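Local coordinates for protein ribonucleoside-diphosphate reductase (Pseudomonas aeruginosa, PDB 5IM3) that probably reduces ribonucleoside diphosphates to the deoxyribonucleotides needed for DNA synthesis, under allosteric control by bound nucleotides such as dATP, at residues 409-414 against 503-508. Residues are numbered along the deposited sequence; the frame is centred on the assembly and turned at random.
Sequences VRALGS and LFSPSD. With DTP (2'-deoxyadenosine 5'-triphosphate), chain G.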
loop_
_atom_site.group_PDB
_atom_site.type_symbol
_atom_site.label_atom_id
_atom_site.label_comp_id
_atom_site.label_asym_id
_atom_site.label_seq_id
_atom_site.Cartn_x
_atom_site.Cartn_y
_atom_site.Cartn_z
ATOM N N VAL A 409 -11.912 -36.439 16.927
ATOM C CA VAL A 409 -10.870 -37.077 16.126
ATOM C C VAL A 409 -9.516 -36.466 16.477
ATOM O O VAL A 409 -9.353 -35.242 16.465
ATOM C CB VAL A 409 -11.185 -36.935 14.628
ATOM C CG1 VAL A 409 -10.064 -37.504 13.771
ATOM C CG2 VAL A 409 -12.502 -37.629 14.305
ATOM N N ARG A 410 -8.536 -37.324 16.765
ATOM C CA ARG A 410 -7.260 -36.879 17.315
ATOM C C ARG A 410 -6.473 -36.048 16.305
ATOM O O ARG A 410 -6.582 -36.226 15.090
ATOM C CB ARG A 410 -6.433 -38.078 17.776
ATOM C CG ARG A 410 -6.059 -39.060 16.681
ATOM C CD ARG A 410 -5.426 -40.312 17.273
ATOM N NE ARG A 410 -6.363 -41.035 18.129
ATOM C CZ ARG A 410 -6.141 -42.237 18.649
ATOM N NH1 ARG A 410 -4.999 -42.872 18.411
ATOM N NH2 ARG A 410 -7.065 -42.809 19.405
ATOM N N ALA A 411 -5.653 -35.142 16.834
ATOM C CA ALA A 411 -5.052 -34.077 16.049
ATOM C C ALA A 411 -3.655 -34.461 15.563
ATOM O O ALA A 411 -3.123 -35.526 15.881
ATOM C CB ALA A 411 -4.996 -32.792 16.874
ATOM N N LEU A 412 -3.058 -33.566 14.777
ATOM C CA LEU A 412 -1.691 -33.750 14.309
ATOM C C LEU A 412 -0.770 -34.064 15.478
ATOM O O LEU A 412 -0.832 -33.415 16.525
ATOM C CB LEU A 412 -1.206 -32.492 13.580
ATOM C CG LEU A 412 0.254 -32.504 13.108
ATOM C CD1 LEU A 412 0.455 -33.508 11.979
ATOM C CD2 LEU A 412 0.701 -31.113 12.682
ATOM N N GLY A 413 0.082 -35.073 15.291
ATOM C CA GLY A 413 1.065 -35.449 16.282
ATOM C C GLY A 413 0.613 -36.498 17.273
ATOM O O GLY A 413 1.434 -36.963 18.070
ATOM N N SER A 414 -0.660 -36.886 17.253
ATOM C CA SER A 414 -1.159 -37.894 18.175
ATOM C C SER A 414 -0.630 -39.276 17.799
ATOM O O SER A 414 -0.419 -39.585 16.623
ATOM C CB SER A 414 -2.686 -37.920 18.172
ATOM O OG SER A 414 -3.226 -36.618 18.294
ATOM N N LEU A 503 -3.855 -25.718 23.587
ATOM C CA LEU A 503 -4.413 -26.644 22.616
ATOM C C LEU A 503 -3.994 -28.069 22.959
ATOM O O LEU A 503 -2.839 -28.320 23.317
ATOM C CB LEU A 503 -3.956 -26.289 21.197
ATOM C CG LEU A 503 -4.096 -24.817 20.796
ATOM C CD1 LEU A 503 -3.705 -24.612 19.339
ATOM C CD2 LEU A 503 -5.508 -24.319 21.044
ATOM N N PHE A 504 -4.945 -28.996 22.855
ATOM C CA PHE A 504 -4.724 -30.401 23.163
ATOM C C PHE A 504 -5.225 -31.259 22.012
ATOM O O PHE A 504 -6.090 -30.849 21.232
ATOM C CB PHE A 504 -5.458 -30.845 24.438
ATOM C CG PHE A 504 -5.069 -30.092 25.674
ATOM C CD1 PHE A 504 -3.905 -30.405 26.356
ATOM C CD2 PHE A 504 -5.887 -29.096 26.179
ATOM C CE1 PHE A 504 -3.557 -29.723 27.505
ATOM C CE2 PHE A 504 -5.542 -28.407 27.325
ATOM C CZ PHE A 504 -4.378 -28.725 27.991
ATOM N N SER A 505 -4.692 -32.444 21.921
ATOM C CA SER A 505 -5.356 -33.420 21.066
ATOM C C SER A 505 -6.433 -34.155 21.860
ATOM O O SER A 505 -6.199 -34.535 23.010
ATOM C CB SER A 505 -4.365 -34.432 20.509
ATOM O OG SER A 505 -5.045 -35.425 19.759
ATOM N N PRO A 506 -7.621 -34.371 21.291
ATOM C CA PRO A 506 -8.688 -35.014 22.074
ATOM C C PRO A 506 -8.319 -36.393 22.591
ATOM O O PRO A 506 -8.855 -36.813 23.622
ATOM C CB PRO A 506 -9.864 -35.072 21.087
ATOM C CG PRO A 506 -9.252 -34.945 19.745
ATOM C CD PRO A 506 -8.054 -34.069 19.918
ATOM N N SER A 507 -7.416 -37.112 21.917
ATOM C CA SER A 507 -7.029 -38.441 22.384
ATOM C C SER A 507 -6.315 -38.396 23.729
ATOM O O SER A 507 -6.332 -39.394 24.457
ATOM C CB SER A 507 -6.143 -39.133 21.346
ATOM O OG SER A 507 -5.039 -38.324 20.989
ATOM N N ASP A 508 -5.688 -37.274 24.075
ATOM C CA ASP A 508 -5.124 -37.101 25.406
ATOM C C ASP A 508 -6.131 -36.568 26.416
ATOM O O ASP A 508 -5.906 -36.702 27.624
ATOM C CB ASP A 508 -3.925 -36.151 25.356
ATOM C CG ASP A 508 -2.741 -36.740 24.612
ATOM O OD1 ASP A 508 -2.343 -37.885 24.924
ATOM O OD2 ASP A 508 -2.212 -36.060 23.708
HETATM P PG DTP G . -6.428 -46.693 19.623
HETATM O O1G DTP G . -5.105 -46.153 19.196
HETATM O O2G DTP G . -6.436 -47.199 21.066
HETATM O O3G DTP G . -7.547 -45.661 19.483
HETATM P PB DTP G . -8.054 -48.029 17.654
HETATM O O1B DTP G . -9.211 -47.249 18.128
HETATM O O2B DTP G . -8.435 -49.493 17.439
HETATM O O3B DTP G . -6.876 -47.927 18.721
HETATM P PA DTP G . -8.305 -46.563 15.256
HETATM O O1A DTP G . -9.591 -46.380 15.907
HETATM O O2A DTP G . -8.531 -47.328 13.973
HETATM O O3A DTP G . -7.484 -47.451 16.283
HETATM O "O5'" DTP G . -7.656 -45.158 14.955
HETATM C "C5'" DTP G . -7.632 -44.098 15.933
HETATM C "C4'" DTP G . -7.322 -42.788 15.252
HETATM O "O4'" DTP G . -6.152 -42.945 14.420
HETATM C "C3'" DTP G . -8.427 -42.231 14.353
HETATM O "O3'" DTP G . -8.534 -40.817 14.515
HETATM C "C2'" DTP G . -7.951 -42.581 12.950
HETATM C "C1'" DTP G . -6.439 -42.562 13.085
HETATM N N9 DTP G . -5.754 -43.489 12.196
HETATM C C8 DTP G . -5.591 -44.834 12.401
HETATM N N7 DTP G . -4.987 -45.456 11.418
HETATM C C5 DTP G . -4.721 -44.446 10.505
HETATM C C6 DTP G . -4.082 -44.446 9.251
HETATM N N6 DTP G . -3.575 -45.539 8.676
HETATM N N1 DTP G . -3.972 -43.265 8.605
HETATM C C2 DTP G . -4.467 -42.166 9.181
HETATM N N3 DTP G . -5.092 -42.044 10.355
HETATM C C4 DTP G . -5.187 -43.229 10.972
#
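Ser505 OG sits among three polar groups: it lies 2.6 Å from Ser414 OG, shares a hydrogen bond with Ser507 OG at 3.1 Å, and comes within 3.0 Å of Ala411 N. The hydroxyl gets there because it stands anti to its own backbone nitrogen (chi1 176°), reaching into the type II turn of Ala411 to Ser414. Ser414 OG in turn donates to Ala411 O at 2.7 Å, approaching 32° off the carbonyl plane on the same face as Ser414 N, so that one oxygen takes both bonds and the turn is closed twice. Beside these serines, Pro506 lays its ring against the backbone of Val409 and Arg410, CG 3.3 Å from Val409 O. Ser507 CB covers one face of the Arg410 guanidinium, while the nucleotide's C5' and C4' lie over the opposite face. A bend at chi3 (63°) carries the guanidinium out to the gamma-phosphate, where Arg410 NH2 hydrogen-bonds DTP O3G at 2.9 Å and NH1 makes a weak hydrogen bond to O1G. Asp380, which also hydrogen-bonds the dATP, forms a salt bridge with Arg410 NE. The second subunit adds Lys397 and Val440 to a dATP pocket shared between subunits, as in the specificity site of class I ribonucleotide reductases.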